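Local structure of putative uncharacterized protein (Wolbachia pipientis, 3F4S) at residues K64-Y69 with K100-F105; M43-S48 with L56-V61; F79-L84 with M93-Y98; E23-L28 with I174-L179. The protein is a DsbA-like oxidoreductase with a thioredoxin fold and a redox-active CXXC motif, and probably introduces disulfide bonds into other proteins. The protein carries 1 engineered substitution. One frame throughout, in Å; residues are numbered along the deposited sequence. Where two conformers were deposited one is given.

Interaction 1: K64-Y69 with K100-F105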
# COMPACT_ATOMS: atom_id res chain seq x y z
N LYS A 64 -8.38 5.66 10.63
CA LYS A 64 -7.99 6.53 11.74
C LYS A 64 -6.54 6.99 11.60
O LYS A 64 -6.20 8.11 11.96
CB LYS A 64 -8.20 5.83 13.09
CG LYS A 64 -9.66 5.79 13.56
N ILE A 65 -5.69 6.11 11.09
CA ILE A 65 -4.31 6.49 10.79
C ILE A 65 -4.29 7.60 9.74
O ILE A 65 -3.56 8.59 9.88
CB ILE A 65 -3.47 5.28 10.31
CG1 ILE A 65 -3.26 4.28 11.46
CG2 ILE A 65 -2.13 5.74 9.75
CD1 ILE A 65 -2.52 3.03 11.05
N LYS A 66 -5.09 7.45 8.70
CA LYS A 66 -5.15 8.45 7.64
C LYS A 66 -5.65 9.79 8.16
O LYS A 66 -5.09 10.84 7.85
CB LYS A 66 -6.03 7.96 6.48
CG LYS A 66 -6.10 8.93 5.32
CD LYS A 66 -6.96 8.39 4.19
CE LYS A 66 -6.96 9.32 2.98
NZ LYS A 66 -7.73 10.58 3.21
N GLU A 67 -6.71 9.76 8.96
CA GLU A 67 -7.27 10.99 9.52
C GLU A 67 -6.29 11.68 10.46
O GLU A 67 -6.13 12.90 10.43
CB GLU A 67 -8.59 10.73 10.26
CG GLU A 67 -9.20 11.98 10.89
CD GLU A 67 -10.37 11.68 11.80
OE1 GLU A 67 -10.69 10.49 12.00
OE2 GLU A 67 -10.98 12.64 12.33
N LYS A 68 -5.62 10.89 11.29
CA LYS A 68 -4.72 11.43 12.31
C LYS A 68 -3.37 11.91 11.76
O LYS A 68 -2.83 12.92 12.23
CB LYS A 68 -4.50 10.38 13.40
CG LYS A 68 -3.92 10.90 14.70
CD LYS A 68 -3.86 9.78 15.73
CE LYS A 68 -3.24 10.23 17.04
NZ LYS A 68 -4.14 11.14 17.80
N TYR A 69 -2.84 11.21 10.77
CA TYR A 69 -1.45 11.43 10.37
C TYR A 69 -1.21 11.83 8.91
O TYR A 69 -0.25 12.53 8.61
CB TYR A 69 -0.60 10.18 10.68
CG TYR A 69 -0.55 9.85 12.15
CD1 TYR A 69 0.12 10.67 13.04
CD2 TYR A 69 -1.18 8.72 12.64
CE1 TYR A 69 0.18 10.37 14.39
CE2 TYR A 69 -1.13 8.41 13.98
CZ TYR A 69 -0.46 9.24 14.85
OH TYR A 69 -0.42 8.92 16.18
N LYS A 100 -4.98 9.66 -10.22
CA LYS A 100 -4.96 10.63 -9.13
C LYS A 100 -4.74 9.93 -7.79
O LYS A 100 -5.23 8.82 -7.59
CB LYS A 100 -6.26 11.44 -9.10
CG LYS A 100 -6.52 12.28 -10.34
N GLN A 101 -4.02 10.57 -6.88
CA GLN A 101 -3.64 9.91 -5.64
C GLN A 101 -4.84 9.42 -4.83
O GLN A 101 -4.83 8.30 -4.31
CB GLN A 101 -2.70 10.80 -4.79
CG GLN A 101 -3.37 11.62 -3.70
CD GLN A 101 -2.36 12.28 -2.77
OE1 GLN A 101 -2.68 12.64 -1.64
NE2 GLN A 101 -1.13 12.43 -3.25
N GLU A 102 -5.89 10.23 -4.73
CA GLU A 102 -7.07 9.79 -3.99
C GLU A 102 -7.84 8.68 -4.71
O GLU A 102 -8.39 7.79 -4.07
CB GLU A 102 -7.99 10.97 -3.63
CG GLU A 102 -7.57 11.74 -2.37
CD GLU A 102 -7.63 10.89 -1.11
OE1 GLU A 102 -8.08 9.73 -1.18
OE2 GLU A 102 -7.22 11.39 -0.04
N ASP A 103 -7.86 8.72 -6.04
CA ASP A 103 -8.54 7.68 -6.81
C ASP A 103 -7.85 6.33 -6.66
O ASP A 103 -8.51 5.29 -6.54
CB ASP A 103 -8.61 8.05 -8.30
CG ASP A 103 -9.52 9.23 -8.58
OD1 ASP A 103 -10.28 9.64 -7.68
OD2 ASP A 103 -9.48 9.75 -9.71
N TYR A 104 -6.52 6.34 -6.68
CA TYR A 104 -5.72 5.14 -6.52
C TYR A 104 -5.94 4.51 -5.15
O TYR A 104 -6.24 3.31 -5.03
CB TYR A 104 -4.25 5.48 -6.71
CG TYR A 104 -3.33 4.29 -6.69
CD1 TYR A 104 -3.14 3.52 -7.83
CD2 TYR A 104 -2.62 3.94 -5.54
CE1 TYR A 104 -2.29 2.44 -7.83
CE2 TYR A 104 -1.75 2.86 -5.53
CZ TYR A 104 -1.59 2.11 -6.68
OH TYR A 104 -0.75 1.03 -6.71
N PHE A 105 -5.77 5.32 -4.11
CA PHE A 105 -6.02 4.87 -2.75
C PHE A 105 -7.44 4.34 -2.59
O PHE A 105 -7.65 3.30 -1.96
CB PHE A 105 -5.76 6.01 -1.75
CG PHE A 105 -6.19 5.69 -0.34
CD1 PHE A 105 -5.42 4.84 0.44
CD2 PHE A 105 -7.36 6.21 0.19
CE1 PHE A 105 -5.80 4.52 1.74
CE2 PHE A 105 -7.75 5.90 1.49
CZ PHE A 105 -6.97 5.06 2.27

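Interaction 2: M43-S48 with L56-V61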
# COMPACT_ATOMS: atom_id res chain seq x y z
N MET A 43 5.62 6.19 5.91
CA MET A 43 5.16 4.82 6.07
C MET A 43 5.09 4.14 4.70
O MET A 43 4.44 4.65 3.79
CB MET A 43 3.78 4.74 6.74
CG MET A 43 3.12 3.36 6.61
SD MET A 43 1.47 3.27 7.34
CE MET A 43 1.87 3.37 9.08
N ILE A 44 5.77 3.01 4.57
CA ILE A 44 5.66 2.17 3.39
C ILE A 44 4.97 0.89 3.81
O ILE A 44 5.39 0.25 4.77
CB ILE A 44 7.05 1.83 2.80
CG1 ILE A 44 7.75 3.11 2.32
CG2 ILE A 44 6.93 0.81 1.66
CD1 ILE A 44 9.23 2.92 2.00
N GLU A 45 3.89 0.55 3.13
CA GLU A 45 3.16 -0.68 3.42
C GLU A 45 3.22 -1.61 2.22
O GLU A 45 2.95 -1.20 1.09
CB GLU A 45 1.69 -0.37 3.74
CG GLU A 45 0.85 -1.63 3.88
CD GLU A 45 -0.64 -1.35 4.11
OE1 GLU A 45 -1.04 -0.17 4.26
OE2 GLU A 45 -1.42 -2.33 4.13
N TYR A 46 3.57 -2.87 2.47
CA TYR A 46 3.39 -3.93 1.48
C TYR A 46 2.23 -4.81 1.91
O TYR A 46 2.20 -5.31 3.04
CB TYR A 46 4.64 -4.80 1.37
CG TYR A 46 5.81 -4.17 0.65
CD1 TYR A 46 5.98 -4.32 -0.72
CD2 TYR A 46 6.75 -3.42 1.35
CE1 TYR A 46 7.07 -3.75 -1.38
CE2 TYR A 46 7.83 -2.84 0.71
CZ TYR A 46 7.98 -3.01 -0.66
OH TYR A 46 9.06 -2.45 -1.29
N ALA A 47 1.27 -5.04 1.02
CA ALA A 47 0.14 -5.90 1.34
C ALA A 47 -0.48 -6.50 0.09
O ALA A 47 -0.37 -5.94 -0.99
CB ALA A 47 -0.91 -5.14 2.14
N SER A 48 -1.12 -7.66 0.27
CA SER A 48 -1.92 -8.28 -0.77
C SER A 48 -3.35 -7.80 -0.62
O SER A 48 -3.89 -7.77 0.50
CB SER A 48 -1.87 -9.80 -0.62
OG SER A 48 -2.99 -10.40 -1.24
N LEU A 56 -8.99 -6.37 7.06
CA LEU A 56 -9.52 -5.93 8.36
C LEU A 56 -8.76 -4.71 8.85
O LEU A 56 -9.36 -3.76 9.36
CB LEU A 56 -9.46 -7.05 9.40
CG LEU A 56 -10.33 -8.28 9.12
CD1 LEU A 56 -10.03 -9.37 10.13
CD2 LEU A 56 -11.81 -7.91 9.15
N PHE A 57 -7.44 -4.73 8.71
CA PHE A 57 -6.63 -3.58 9.08
C PHE A 57 -7.08 -2.33 8.31
O PHE A 57 -7.25 -1.26 8.89
CB PHE A 57 -5.14 -3.85 8.83
CG PHE A 57 -4.29 -2.62 8.97
CD1 PHE A 57 -3.94 -2.14 10.22
CD2 PHE A 57 -3.85 -1.93 7.84
CE1 PHE A 57 -3.15 -1.01 10.35
CE2 PHE A 57 -3.06 -0.80 7.97
CZ PHE A 57 -2.72 -0.33 9.23
N HIS A 58 -7.28 -2.48 7.01
CA HIS A 58 -7.72 -1.35 6.19
C HIS A 58 -9.13 -0.85 6.48
O HIS A 58 -9.43 0.32 6.28
CB HIS A 58 -7.49 -1.64 4.71
CG HIS A 58 -6.07 -1.44 4.32
ND1 HIS A 58 -5.59 -0.22 3.91
CD2 HIS A 58 -5.01 -2.27 4.39
CE1 HIS A 58 -4.28 -0.32 3.70
NE2 HIS A 58 -3.91 -1.55 3.98
N ARG A 59 -9.97 -1.75 6.97
CA ARG A 59 -11.35 -1.43 7.29
C ARG A 59 -11.46 -0.73 8.65
O ARG A 59 -12.22 0.22 8.81
CB ARG A 59 -12.19 -2.71 7.30
CG ARG A 59 -13.69 -2.50 7.26
CD ARG A 59 -14.41 -3.84 7.26
NE ARG A 59 -13.80 -4.78 6.32
CZ ARG A 59 -14.14 -6.06 6.19
NH1 ARG A 59 -13.52 -6.83 5.31
NH2 ARG A 59 -15.10 -6.58 6.95
N ASN A 60 -10.69 -1.21 9.62
CA ASN A 60 -10.89 -0.80 11.01
C ASN A 60 -9.81 0.03 11.68
O ASN A 60 -10.05 0.64 12.72
CB ASN A 60 -11.18 -2.03 11.86
CG ASN A 60 -12.44 -2.74 11.41
OD1 ASN A 60 -13.44 -2.09 11.07
ND2 ASN A 60 -12.40 -4.05 11.37
N VAL A 61 -8.62 0.05 11.09
CA VAL A 61 -7.51 0.77 11.69
C VAL A 61 -7.00 1.88 10.79
O VAL A 61 -6.80 3.01 11.23
CB VAL A 61 -6.34 -0.17 12.05
CG1 VAL A 61 -5.24 0.62 12.75
CG2 VAL A 61 -6.82 -1.31 12.93

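Interaction 3: F79-L84 with M93-Y98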
# COMPACT_ATOMS: atom_id res chain seq x y z
N PHE A 79 1.88 2.92 -0.47
CA PHE A 79 1.40 1.55 -0.55
C PHE A 79 2.06 0.87 -1.73
O PHE A 79 2.07 1.42 -2.84
CB PHE A 79 -0.12 1.53 -0.74
CG PHE A 79 -0.71 0.15 -0.78
CD1 PHE A 79 -0.77 -0.62 0.37
CD2 PHE A 79 -1.20 -0.38 -1.96
CE1 PHE A 79 -1.30 -1.90 0.34
CE2 PHE A 79 -1.75 -1.66 -2.00
CZ PHE A 79 -1.80 -2.42 -0.84
N ARG A 80 2.62 -0.31 -1.49
CA ARG A 80 3.23 -1.11 -2.55
C ARG A 80 2.56 -2.47 -2.62
O ARG A 80 2.30 -3.10 -1.59
CB ARG A 80 4.74 -1.25 -2.32
CG ARG A 80 5.50 0.06 -2.52
CD ARG A 80 6.99 -0.07 -2.22
NE ARG A 80 7.65 1.24 -2.30
CZ ARG A 80 8.85 1.50 -1.79
NH1 ARG A 80 9.52 0.54 -1.16
NH2 ARG A 80 9.37 2.71 -1.91
N HIS A 81 2.26 -2.91 -3.83
CA HIS A 81 1.53 -4.16 -4.03
C HIS A 81 2.40 -5.37 -3.70
O HIS A 81 3.62 -5.37 -3.91
CB HIS A 81 1.03 -4.27 -5.48
CG HIS A 81 -0.09 -3.33 -5.80
ND1 HIS A 81 -1.32 -3.40 -5.18
CD2 HIS A 81 -0.17 -2.30 -6.68
CE1 HIS A 81 -2.11 -2.46 -5.67
NE2 HIS A 81 -1.44 -1.78 -6.58
N PHE A 82 1.76 -6.41 -3.17
CA PHE A 82 2.43 -7.68 -2.92
C PHE A 82 1.42 -8.78 -3.21
O PHE A 82 0.92 -9.42 -2.29
CB PHE A 82 2.89 -7.76 -1.47
CG PHE A 82 3.99 -8.76 -1.23
CD1 PHE A 82 5.32 -8.36 -1.27
CD2 PHE A 82 3.70 -10.09 -0.96
CE1 PHE A 82 6.35 -9.28 -1.05
CE2 PHE A 82 4.72 -11.01 -0.73
CZ PHE A 82 6.04 -10.60 -0.78
N PRO A 83 1.10 -9.00 -4.50
CA PRO A 83 0.02 -9.96 -4.76
C PRO A 83 0.47 -11.40 -4.62
O PRO A 83 1.65 -11.71 -4.83
CB PRO A 83 -0.38 -9.64 -6.21
CG PRO A 83 0.13 -8.24 -6.44
CD PRO A 83 1.41 -8.18 -5.68
N LEU A 84 -0.47 -12.25 -4.22
CA LEU A 84 -0.17 -13.64 -3.90
C LEU A 84 -1.02 -14.63 -4.69
O LEU A 84 -0.87 -15.84 -4.54
CB LEU A 84 -0.36 -13.89 -2.41
CG LEU A 84 0.62 -13.12 -1.52
CD1 LEU A 84 0.25 -13.31 -0.07
CD2 LEU A 84 2.06 -13.57 -1.77
N MET A 93 -2.99 -4.85 -10.94
CA MET A 93 -2.87 -4.30 -12.30
C MET A 93 -3.96 -3.26 -12.55
O MET A 93 -3.69 -2.19 -13.10
CB MET A 93 -2.96 -5.44 -13.33
CG MET A 93 -1.74 -6.38 -13.30
SD MET A 93 -1.98 -7.88 -14.26
CE MET A 93 -2.21 -7.21 -15.91
N LEU A 94 -5.19 -3.57 -12.15
CA LEU A 94 -6.30 -2.65 -12.37
C LEU A 94 -6.10 -1.31 -11.66
O LEU A 94 -6.55 -0.28 -12.14
CB LEU A 94 -7.63 -3.29 -11.97
CG LEU A 94 -8.91 -2.52 -12.29
CD1 LEU A 94 -8.94 -2.09 -13.76
CD2 LEU A 94 -10.13 -3.34 -11.92
N SER A 95 -5.42 -1.34 -10.51
CA SER A 95 -5.20 -0.10 -9.75
C SER A 95 -4.47 0.95 -10.58
O SER A 95 -4.58 2.14 -10.32
CB SER A 95 -4.44 -0.38 -8.45
OG SER A 95 -3.06 -0.61 -8.70
N HIS A 96 -3.73 0.50 -11.60
CA HIS A 96 -3.00 1.43 -12.45
C HIS A 96 -3.89 2.19 -13.42
O HIS A 96 -3.43 3.11 -14.10
CB HIS A 96 -1.89 0.69 -13.18
CG HIS A 96 -0.74 0.32 -12.30
ND1 HIS A 96 0.50 0.92 -12.41
CD2 HIS A 96 -0.66 -0.55 -11.27
CE1 HIS A 96 1.30 0.41 -11.49
NE2 HIS A 96 0.63 -0.48 -10.78
N CYS A 97 -5.17 1.82 -13.48
CA CYS A 97 -6.17 2.61 -14.22
C CYS A 97 -6.59 3.86 -13.45
O CYS A 97 -7.37 4.67 -13.95
CB CYS A 97 -7.41 1.75 -14.52
SG CYS A 97 -7.60 1.16 -16.23
N TYR A 98 -6.09 4.00 -12.22
CA TYR A 98 -6.46 5.12 -11.35
C TYR A 98 -5.25 6.01 -11.07
O TYR A 98 -4.37 5.66 -10.28
CB TYR A 98 -7.08 4.60 -10.05
CG TYR A 98 -8.32 3.78 -10.32
CD1 TYR A 98 -9.59 4.35 -10.24
CD2 TYR A 98 -8.23 2.45 -10.70
CE1 TYR A 98 -10.72 3.61 -10.52
CE2 TYR A 98 -9.35 1.71 -10.97
CZ TYR A 98 -10.60 2.28 -10.88
OH TYR A 98 -11.71 1.53 -11.15

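Interaction 4: E23-L28 with I174-L179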
# COMPACT_ATOMS: atom_id res chain seq x y z
N GLU A 23 17.86 1.98 -0.11
CA GLU A 23 17.37 2.73 -1.25
C GLU A 23 15.93 2.35 -1.59
O GLU A 23 15.21 3.12 -2.23
CB GLU A 23 18.30 2.52 -2.45
CG GLU A 23 19.68 3.14 -2.26
CD GLU A 23 20.71 2.57 -3.20
OE1 GLU A 23 20.45 1.51 -3.82
OE2 GLU A 23 21.80 3.17 -3.32
N LEU A 24 15.51 1.18 -1.14
CA LEU A 24 14.15 0.71 -1.37
C LEU A 24 13.18 1.34 -0.37
O LEU A 24 11.99 1.49 -0.66
CB LEU A 24 14.10 -0.82 -1.28
CG LEU A 24 12.84 -1.50 -1.81
CD1 LEU A 24 12.44 -0.90 -3.15
CD2 LEU A 24 13.07 -3.00 -1.92
N LEU A 25 13.70 1.73 0.79
CA LEU A 25 12.88 2.32 1.84
C LEU A 25 12.82 3.84 1.78
O LEU A 25 12.87 4.52 2.80
CB LEU A 25 13.34 1.84 3.22
CG LEU A 25 13.11 0.35 3.48
CD1 LEU A 25 13.42 0.02 4.94
CD2 LEU A 25 11.67 -0.06 3.12
N LEU A 26 12.74 4.36 0.56
CA LEU A 26 12.51 5.78 0.35
C LEU A 26 11.51 5.93 -0.79
O LEU A 26 11.26 4.97 -1.52
CB LEU A 26 13.82 6.51 0.02
CG LEU A 26 14.70 5.94 -1.09
CD1 LEU A 26 14.11 6.21 -2.46
CD2 LEU A 26 16.11 6.51 -1.00
N PRO A 27 10.91 7.12 -0.93
CA PRO A 27 9.97 7.33 -2.03
C PRO A 27 10.66 7.18 -3.38
O PRO A 27 11.63 7.88 -3.67
CB PRO A 27 9.50 8.78 -1.81
CG PRO A 27 9.74 9.03 -0.36
CD PRO A 27 11.00 8.29 -0.04
N LEU A 28 10.16 6.25 -4.19
CA LEU A 28 10.73 5.97 -5.50
C LEU A 28 9.97 6.74 -6.59
O LEU A 28 8.83 7.14 -6.38
CB LEU A 28 10.71 4.47 -5.79
CG LEU A 28 11.46 3.60 -4.78
CD1 LEU A 28 11.13 2.14 -4.98
CD2 LEU A 28 12.96 3.82 -4.87
N ILE A 174 3.26 -5.93 5.81
CA ILE A 174 4.47 -5.43 6.43
C ILE A 174 4.48 -3.91 6.30
O ILE A 174 4.10 -3.36 5.25
CB ILE A 174 5.73 -6.00 5.75
CG1 ILE A 174 5.86 -7.50 6.03
CG2 ILE A 174 6.97 -5.26 6.22
CD1 ILE A 174 6.30 -7.82 7.45
N PHE A 175 4.92 -3.24 7.36
CA PHE A 175 5.00 -1.78 7.38
C PHE A 175 6.40 -1.34 7.74
O PHE A 175 7.02 -1.88 8.66
CB PHE A 175 4.04 -1.20 8.43
CG PHE A 175 2.62 -1.64 8.25
CD1 PHE A 175 1.73 -0.87 7.53
CD2 PHE A 175 2.17 -2.83 8.81
CE1 PHE A 175 0.42 -1.27 7.36
CE2 PHE A 175 0.86 -3.24 8.65
CZ PHE A 175 -0.02 -2.46 7.92
N PHE A 176 6.90 -0.34 7.03
CA PHE A 176 8.14 0.30 7.40
C PHE A 176 7.81 1.74 7.75
O PHE A 176 7.24 2.47 6.94
CB PHE A 176 9.16 0.23 6.26
CG PHE A 176 9.55 -1.17 5.89
CD1 PHE A 176 10.57 -1.83 6.57
CD2 PHE A 176 8.89 -1.84 4.87
CE1 PHE A 176 10.92 -3.12 6.24
CE2 PHE A 176 9.24 -3.13 4.53
CZ PHE A 176 10.26 -3.77 5.22
N ILE A 177 8.15 2.13 8.98
CA ILE A 177 7.85 3.47 9.46
C ILE A 177 9.14 4.14 9.94
O ILE A 177 9.82 3.64 10.83
CB ILE A 177 6.83 3.44 10.61
CG1 ILE A 177 5.60 2.62 10.20
CG2 ILE A 177 6.43 4.87 11.01
CD1 ILE A 177 4.65 2.34 11.35
N LYS A 178 9.47 5.27 9.32
CA LYS A 178 10.76 5.90 9.55
C LYS A 178 10.68 7.39 9.26
O LYS A 178 9.68 7.88 8.73
CB LYS A 178 11.83 5.25 8.65
CG LYS A 178 11.57 5.45 7.16
CD LYS A 178 12.52 4.62 6.29
CE LYS A 178 13.97 4.98 6.54
NZ LYS A 178 14.26 6.43 6.30
N LEU A 179 11.74 8.11 9.61
CA LEU A 179 11.83 9.52 9.26
C LEU A 179 11.87 9.63 7.75
O LEU A 179 12.55 8.85 7.07
CB LEU A 179 13.09 10.14 9.86
CG LEU A 179 13.13 10.10 11.39
CD1 LEU A 179 14.45 10.66 11.90
CD2 LEU A 179 11.95 10.86 11.97

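Interaction 1: K64-Y69 with K100-F105
Glu102 reaches over to Lys66 with one carboxylate oxygen, OE2. Its chain is bent at chi2 (-64°), which swings the carboxylate off the side of its helix toward the lysine arriving from the opposite direction. OE2 ends 3.4 Å from Lys66 NZ, a salt bridge whose hydrogen bond is weak. The same ammonium group has its stronger partner in Asp71, just past the end of the lysine's own helix, so it is shared between two acids. One turn further on, Phe105 meets the middle of the lysine chain rather than its charge. Lys66 is extended out to CE and bends only at chi4 (-72°). Its CD comes down obliquely beside the ring, 3.8 Å from Phe105 CE2, and Lys66 CE is just as near to that atom. The methylenes therefore pass the ring at a slant while the nitrogen turns to the acids. The backbones stay well apart, with Lys66 CA 11.0 Å from Phe105 CA. Leu34 of the edge strand 33-34 touches Lys66, Glu102 and Phe105 alike, so this surface contact bridges helix 62-70 and helix 101-113 beside that strand.

Interaction 2: M43-S48 with L56-V61
His58 and Glu45 face each other from helix and strand, imidazole edge against carboxylate. His58 NE2 donates to Glu45 OE2 at 2.6 Å, a short and nearly straight bond with an N-H...O angle of 167°. The acceptor lies in the ring plane and accepts the hydrogen bond on the syn lone pair of OE2, the side facing the other oxygen. Carboxylate and imidazole are nearly coplanar, their planes 20° apart. Glu45 gets there as a fully stretched chain, with CG anti to the backbone N (chi1 173°), pointing straight off strand 41-47. Next to the bond stands Phe57, whose CE2 lies 4.3 Å from Glu45 OE1, with that oxygen at the ring's edge. The same CE2 sits above one face of the histidine, 4.1 Å from its plane.

Further out, Tyr77 of the adjacent strand hydrogen-bonds Glu45 OE1 through its hydroxyl, so each carboxylate oxygen has a partner and the group's rotation is restrained. The histidine ring is stacked with Phe112 and also meets Phe62, while Phe175 packs on Phe57 from the other neighbouring strand. Glu45 lies six residues before Cys51, the first cysteine of the disulfide at the start of helix 52-60. That spacing matches the buried acid of thioredoxin and DsbA relatives, which is thought to tune proton transfer at the active site. A carboxylate buried among aromatic rings, held by a histidine N-H on one oxygen and a tyrosine hydroxyl on the other, has its polar needs met inside the protein and its orientation fixed.

Interaction 3: F79-L84 with M93-Y98
The imidazole of His81 presents its edge to Ser95, with NE2 the nearest ring atom to the serine hydroxyl. NE2 donates to Ser95 OG at 2.9 Å, but the bond is bent: the N-H...O angle is 140°, and the oxygen sits 26° out of the ring plane. The histidine also touches Asn108 of helix 101-113. A second flat group, the Tyr98 ring, has Ser95 O in its plane at the edge. Ser95 O also accepts a hydrogen bond from Tyr98 N, at 3.1 Å.

Strand 75-81 ends at His81, and the chain passes here from the central thioredoxin sheet into the helical insertion that sets DsbA proteins apart. The contact thus joins the last residue of the strand to the turn following helix 86-94, the first helix of that insertion. Cys97 in the same turn forms a disulfide with Cys146, tying it to another part of the helical region.

Ser95 OG is placed between its own backbone N and carbonyl carbon (chi1 76°). From there it also bonds Ala92 O, its stronger partner, so the hydroxyl donates to the helix carbonyl and accepts from the histidine. A weak hydrogen bond also links Ser95 OG and Tyr104 OH. His96 brings a second imidazole to the neighbourhood, its NE2 4.9 Å from His81 NE2, while its side chain packs on Ile152.

Interaction 4: E23-L28 with I174-L179
Leu25 lays its isopropyl end across the Phe176 ring, with both methyls in use. CD2 stands over one face, 3.9 Å from the ring centroid and 20° off the normal, a good CH-pi contact displaced toward the CG side: Leu25 CD2 is 3.7 Å from Phe176 CG. Leu25 CD1 runs out beside it, 3.8 Å from Phe176 CD1. The two side chains cross at about a right angle, and both methyls lie on the same side of the ring plane, toward the CG end of the ring. Leu167 of helix 150-167 touches both residues and extends the apolar patch.

Strand 174-179 is the antiparallel neighbour of strand 41-47 in the thioredoxin sheet, paired through Phe176 and Ile44 among others. Its residues alternate. Phe176 and Lys178 look toward the N-terminal segment, whereas Phe175 and Ile177 pack against helix 199-216 on the other side of the sheet. Helix 21-24 and the turn after it are therefore laid over one sheet face.

Two residues along the strand, Lys178 meets Leu25 by its aliphatic part: CD comes within 3.5 Å of Leu25 O. Its CG lies between the backbone N and the carbonyl carbon (chi1 64°), and further bends at chi3 and chi4 curl the chain back on its own strand. There NZ bonds Leu179 O at 3.1 Å, nearly in line with the carbonyl bond. Arg80 of strand 75-81 hydrogen-bonds Leu24 O and makes a weak bond to Leu26 O.

Interaction 1 is a surface contact, a salt bridge with a weak hydrogen bond and methylene packing between two helices; the other three are buried. Interactions 2, 3 and 4 all reach the central sheet, where 41-47 lies between 75-81 and 174-179. Glu45 O bonds Arg80 N on one side and Ile44 O bonds Phe176 N on the other. The chemistry changes with place: a histidine-carboxylate pair between the helix that starts at the CXXC and the central strand in interaction 2, a histidine-serine bond at the entry to the helical insertion in interaction 3, and apolar covering of the sheet in interaction 4. Neighbouring packing runs on through Ile65 against Phe57, between interactions 1 and 2.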